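Local atomic coordinates of enoyl-CoA hydratase/isomerase (Shewanella pealeana, PDB entry 4KPK), a protein that probably acts as an isomerase or hydratase on acyl-CoA substrates, as a member of the crotonase-like enoyl-CoA hydratase/isomerase family. Residues M189-R192 against A193-Y197; A206-A209 against L210-I214. One frame throughout, in Å; residues are numbered along the deposited sequence.

Contact 1: M189-R192 against A193-Y197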
loop_
_atom_site.group_PDB
_atom_site.type_symbol
_atom_site.label_atom_id
_atom_site.label_comp_id
_atom_site.label_asym_id
_atom_site.label_seq_id
_atom_site.Cartn_x
_atom_site.Cartn_y
_atom_site.Cartn_z
HETATM N N MSE A 189 5.325 -0.660 5.732
HETATM C CA MSE A 189 4.822 0.673 6.083
HETATM C C MSE A 189 4.408 1.529 4.909
HETATM O O MSE A 189 3.682 2.514 5.086
HETATM C CB MSE A 189 5.892 1.367 6.903
HETATM C CG MSE A 189 6.920 2.151 6.101
HETATM SE SE MSE A 189 8.266 3.098 7.230
HETATM C CE MSE A 189 7.249 3.828 8.734
ATOM N N GLY A 190 4.815 1.145 3.694
ATOM C CA GLY A 190 4.456 1.873 2.489
ATOM C C GLY A 190 5.464 3.000 2.155
ATOM O O GLY A 190 6.164 3.496 3.030
ATOM N N GLN A 191 5.503 3.398 0.883
ATOM C CA GLN A 191 6.326 4.501 0.375
ATOM C C GLN A 191 6.064 5.863 0.967
ATOM O O GLN A 191 6.997 6.604 1.246
ATOM C CB GLN A 191 6.210 4.619 -1.150
ATOM C CG GLN A 191 6.791 3.405 -1.929
ATOM C CD GLN A 191 8.220 3.648 -2.421
ATOM O OE1 GLN A 191 8.692 4.803 -2.464
ATOM N NE2 GLN A 191 8.938 2.544 -2.752
ATOM N N ARG A 192 4.809 6.240 1.090
ATOM C CA ARG A 192 4.464 7.517 1.722
ATOM C C ARG A 192 5.140 7.699 3.127
ATOM O O ARG A 192 5.796 8.697 3.388
ATOM C CB ARG A 192 2.926 7.719 1.757
ATOM C CG ARG A 192 2.472 9.160 2.002
ATOM C CD ARG A 192 2.724 10.067 0.814
ATOM N NE ARG A 192 2.950 11.528 1.070
ATOM C CZ ARG A 192 2.127 12.508 0.726
ATOM N NH1 ARG A 192 0.957 12.255 0.173
ATOM N NH2 ARG A 192 2.423 13.752 0.928
ATOM N N ALA A 193 5.060 6.705 3.978
ATOM C CA ALA A 193 5.686 6.792 5.295
ATOM C C ALA A 193 7.201 6.542 5.260
ATOM O O ALA A 193 7.940 7.136 6.032
ATOM C CB ALA A 193 5.013 5.810 6.259
ATOM N N ALA A 194 7.690 5.701 4.352
ATOM C CA ALA A 194 9.147 5.470 4.260
ATOM C C ALA A 194 9.896 6.697 3.858
ATOM O O ALA A 194 10.992 6.975 4.339
ATOM C CB ALA A 194 9.453 4.304 3.309
ATOM N N ARG A 195 9.343 7.423 2.921
ATOM C CA ARG A 195 9.979 8.615 2.450
ATOM C C ARG A 195 10.045 9.661 3.559
ATOM O O ARG A 195 10.929 10.489 3.553
ATOM C CB ARG A 195 9.253 9.151 1.229
ATOM C CG ARG A 195 9.862 8.575 -0.061
ATOM C CD ARG A 195 9.137 8.896 -1.324
ATOM N NE ARG A 195 9.387 10.257 -1.744
ATOM C CZ ARG A 195 9.199 10.689 -2.984
ATOM N NH1 ARG A 195 8.835 9.849 -3.952
ATOM N NH2 ARG A 195 9.409 11.950 -3.276
ATOM N N ARG A 196 9.104 9.642 4.511
ATOM C CA ARG A 196 9.247 10.557 5.661
ATOM C C ARG A 196 10.323 10.024 6.607
ATOM O O ARG A 196 11.408 10.620 6.786
ATOM C CB ARG A 196 7.936 10.712 6.352
ATOM C CG ARG A 196 8.056 11.442 7.687
ATOM C CD ARG A 196 6.787 11.302 8.527
ATOM N NE ARG A 196 7.016 11.892 9.866
ATOM C CZ ARG A 196 6.052 12.091 10.765
ATOM N NH1 ARG A 196 4.807 11.788 10.478
ATOM N NH2 ARG A 196 6.331 12.639 11.939
ATOM N N TYR A 197 10.069 8.865 7.172
ATOM C CA TYR A 197 10.882 8.377 8.264
ATOM C C TYR A 197 12.316 8.055 7.908
ATOM O O TYR A 197 13.205 8.277 8.737
ATOM C CB TYR A 197 10.192 7.190 8.916
ATOM C CG TYR A 197 9.011 7.613 9.735
ATOM C CD1 TYR A 197 7.743 7.476 9.244
ATOM C CD2 TYR A 197 9.175 8.202 11.010
ATOM C CE1 TYR A 197 6.628 7.875 9.987
ATOM C CE2 TYR A 197 8.041 8.625 11.768
ATOM C CZ TYR A 197 6.785 8.451 11.222
ATOM O OH TYR A 197 5.643 8.827 11.845
HETATM O O HOH W 1 3.049 4.565 3.700
HETATM O O HOH W 2 9.488 6.792 -4.203
#
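Ala194 N and Arg195 N reach back four residues to Gly190 O and Gln191 O, both at 3.0 Å, and close the first turn of helix 191-200. Gly190, at the N-cap, leaves the preceding helix with positive phi (89°); any beta carbon here would run into Met189 O, a conflict that a residue without a side chain avoids. One residue earlier a water bridges the break: it donates to Met189 O at 2.6 Å and accepts from Ala193 N, serving an amide of the helix's first turn.

Met189, modelled as selenomethionine, lies across the start of the new helix. Its CG stands between the backbone N and the carbonyl carbon (chi1 89°), and a bend at chi3 swings CE back over the helix. SE comes to 3.9 Å from Ala194 CA, while CE touches Ala193 CB and approaches the Tyr197 ring obliquely, 3.7 Å from CD1. Ala193 and Ala194 present nothing beyond CB, so the end of the Met189 side chain can settle near the helix backbone. Farther along, the CD of Arg196 packs on one face of Tyr197, offset toward the rim, and carries the guanidinium on to a salt bridge with Glu202.

The polar side of the turn is turned to a neighbouring subunit. A second water joins Gln191 OE1 (2.8 Å) to Arg195 NH1 (3.1 Å), but the main partners lie across the interface: Gln191 NE2 bonds to Leu248 O, and Arg195 pairs with Asp157 and Asp131, all three of the second subunit. In this crotonase-family protein, then, a positive-phi glycine follows helix 182-189 and takes the N-cap position of helix 191-200, beside a subunit interface.

Contact 2: A206-A209 against L210-I214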
loop_
_atom_site.group_PDB
_atom_site.type_symbol
_atom_site.label_atom_id
_atom_site.label_comp_id
_atom_site.label_asym_id
_atom_site.label_seq_id
_atom_site.Cartn_x
_atom_site.Cartn_y
_atom_site.Cartn_z
ATOM N N ALA A 206 5.037 3.039 19.565
ATOM C CA ALA A 206 4.323 1.829 19.360
ATOM C C ALA A 206 3.040 2.102 18.603
ATOM O O ALA A 206 2.654 1.345 17.720
ATOM C CB ALA A 206 3.986 1.220 20.732
ATOM N N GLN A 207 2.345 3.169 18.987
ATOM C CA GLN A 207 1.039 3.420 18.426
ATOM C C GLN A 207 1.189 3.761 16.944
ATOM O O GLN A 207 0.404 3.349 16.129
ATOM C CB GLN A 207 0.392 4.587 19.167
ATOM C CG GLN A 207 -0.917 5.023 18.569
ATOM C CD GLN A 207 -1.930 3.896 18.476
ATOM O OE1 GLN A 207 -2.059 3.076 19.408
ATOM N NE2 GLN A 207 -2.668 3.841 17.353
ATOM N N LYS A 208 2.151 4.593 16.628
ATOM C CA LYS A 208 2.428 4.943 15.221
ATOM C C LYS A 208 2.810 3.695 14.385
ATOM O O LYS A 208 2.373 3.538 13.258
ATOM C CB LYS A 208 3.568 5.974 15.216
ATOM C CG LYS A 208 4.199 6.315 13.873
ATOM C CD LYS A 208 3.192 6.795 12.865
ATOM C CE LYS A 208 2.525 8.063 13.288
ATOM N NZ LYS A 208 1.804 8.560 12.087
ATOM N N ALA A 209 3.619 2.820 14.982
ATOM C CA ALA A 209 3.983 1.520 14.446
ATOM C C ALA A 209 2.777 0.686 14.065
ATOM O O ALA A 209 2.723 0.031 12.986
ATOM C CB ALA A 209 4.825 0.748 15.476
ATOM N N LEU A 210 1.814 0.686 14.979
ATOM C CA LEU A 210 0.598 -0.036 14.777
ATOM C C LEU A 210 -0.156 0.558 13.581
ATOM O O LEU A 210 -0.608 -0.207 12.720
ATOM C CB LEU A 210 -0.258 -0.042 16.084
ATOM C CG LEU A 210 -1.626 -0.742 16.046
ATOM C CD1 LEU A 210 -1.418 -2.223 15.788
ATOM C CD2 LEU A 210 -2.421 -0.580 17.349
ATOM N N GLU A 211 -0.306 1.894 13.533
ATOM C CA GLU A 211 -1.002 2.585 12.435
ATOM C C GLU A 211 -0.391 2.323 11.064
ATOM O O GLU A 211 -1.099 2.186 10.073
ATOM C CB GLU A 211 -1.030 4.113 12.672
ATOM C CG GLU A 211 -2.138 4.558 13.646
ATOM C CD GLU A 211 -1.754 5.722 14.542
ATOM O OE1 GLU A 211 -0.864 6.503 14.161
ATOM O OE2 GLU A 211 -2.342 5.854 15.650
ATOM N N LEU A 212 0.941 2.350 11.024
ATOM C CA LEU A 212 1.719 2.086 9.831
ATOM C C LEU A 212 1.806 0.614 9.473
ATOM O O LEU A 212 2.304 0.238 8.374
ATOM C CB LEU A 212 3.117 2.548 10.077
ATOM C CG LEU A 212 3.241 4.046 10.276
ATOM C CD1 LEU A 212 4.686 4.396 10.445
ATOM C CD2 LEU A 212 2.623 4.863 9.171
ATOM N N GLN A 213 1.352 -0.209 10.432
ATOM C CA GLN A 213 1.282 -1.655 10.281
ATOM C C GLN A 213 2.640 -2.279 10.382
ATOM O O GLN A 213 2.794 -3.403 10.008
ATOM C CB GLN A 213 0.597 -2.122 8.960
ATOM C CG GLN A 213 -0.881 -1.807 8.876
ATOM C CD GLN A 213 -1.554 -2.371 7.635
ATOM O OE1 GLN A 213 -1.394 -3.539 7.282
ATOM N NE2 GLN A 213 -2.332 -1.531 6.974
ATOM N N ILE A 214 3.621 -1.582 10.940
ATOM C CA ILE A 214 4.894 -2.218 11.317
ATOM C C ILE A 214 4.618 -3.342 12.345
ATOM O O ILE A 214 5.248 -4.428 12.316
ATOM C CB ILE A 214 5.891 -1.146 11.852
ATOM C CG1 ILE A 214 6.399 -0.257 10.728
ATOM C CG2 ILE A 214 7.038 -1.787 12.614
ATOM C CD1 ILE A 214 7.230 -1.008 9.689
#
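Lys208 lays its aliphatic chain over Leu212 one turn on, CD resting 3.7 Å from Leu212 CD1 where the two side chains cross. Its CG is anti to the backbone N (chi1 170°), and bends at chi2 and chi3 turn the chain along the helix toward its C-terminal end; NZ makes a long salt bridge, 4.0 Å from Glu211 OE1. The other carboxylate oxygen is held more firmly: Gln207 NE2 donates to Glu211 OE2 at 2.7 Å in a nearly straight bond (169°). The acceptor lies in the plane of the amide, which itself meets the carboxylate from above its plane, the two groups being turned 51° apart. An alanine in place of Lys208 would take away the methylenes and the amine, which would probably leave Glu211 OE1 without its distant positive mate and Leu212 CD1 less covered.

Beneath, Leu210 N, Glu211 N and Leu212 N bond to the carbonyls of Ala206, Gln207 and Lys208. Ile214 N then turns back to Ala209 O in a weak bond, and Ile214 CB packs against Ala209 CB at 4.2 Å. With Gln213 at positive phi, the chain ends helix 206-212 in a Schellman motif and heads for strand 217-218.

Contact 1 comes first along the chain, at the start of helix 191-200; the short strand 203-204 follows, and contact 2 then spans helix 206-212 and its C-terminal turn. Their centres are 12 Å apart, and they touch directly. Leu212 of contact 2 packs on Met189, Ala193 and Tyr197 of contact 1, Tyr197 also meets Lys208, and Ile214 reaches Met189. The helix break of one contact is thus packed against the helix end of the other. Contact 1 also faces the second subunit, whereas Gln213 of contact 2 packs on Arg192 of the third, so the two contacts each meet a different neighbouring subunit of the three-chain assembly.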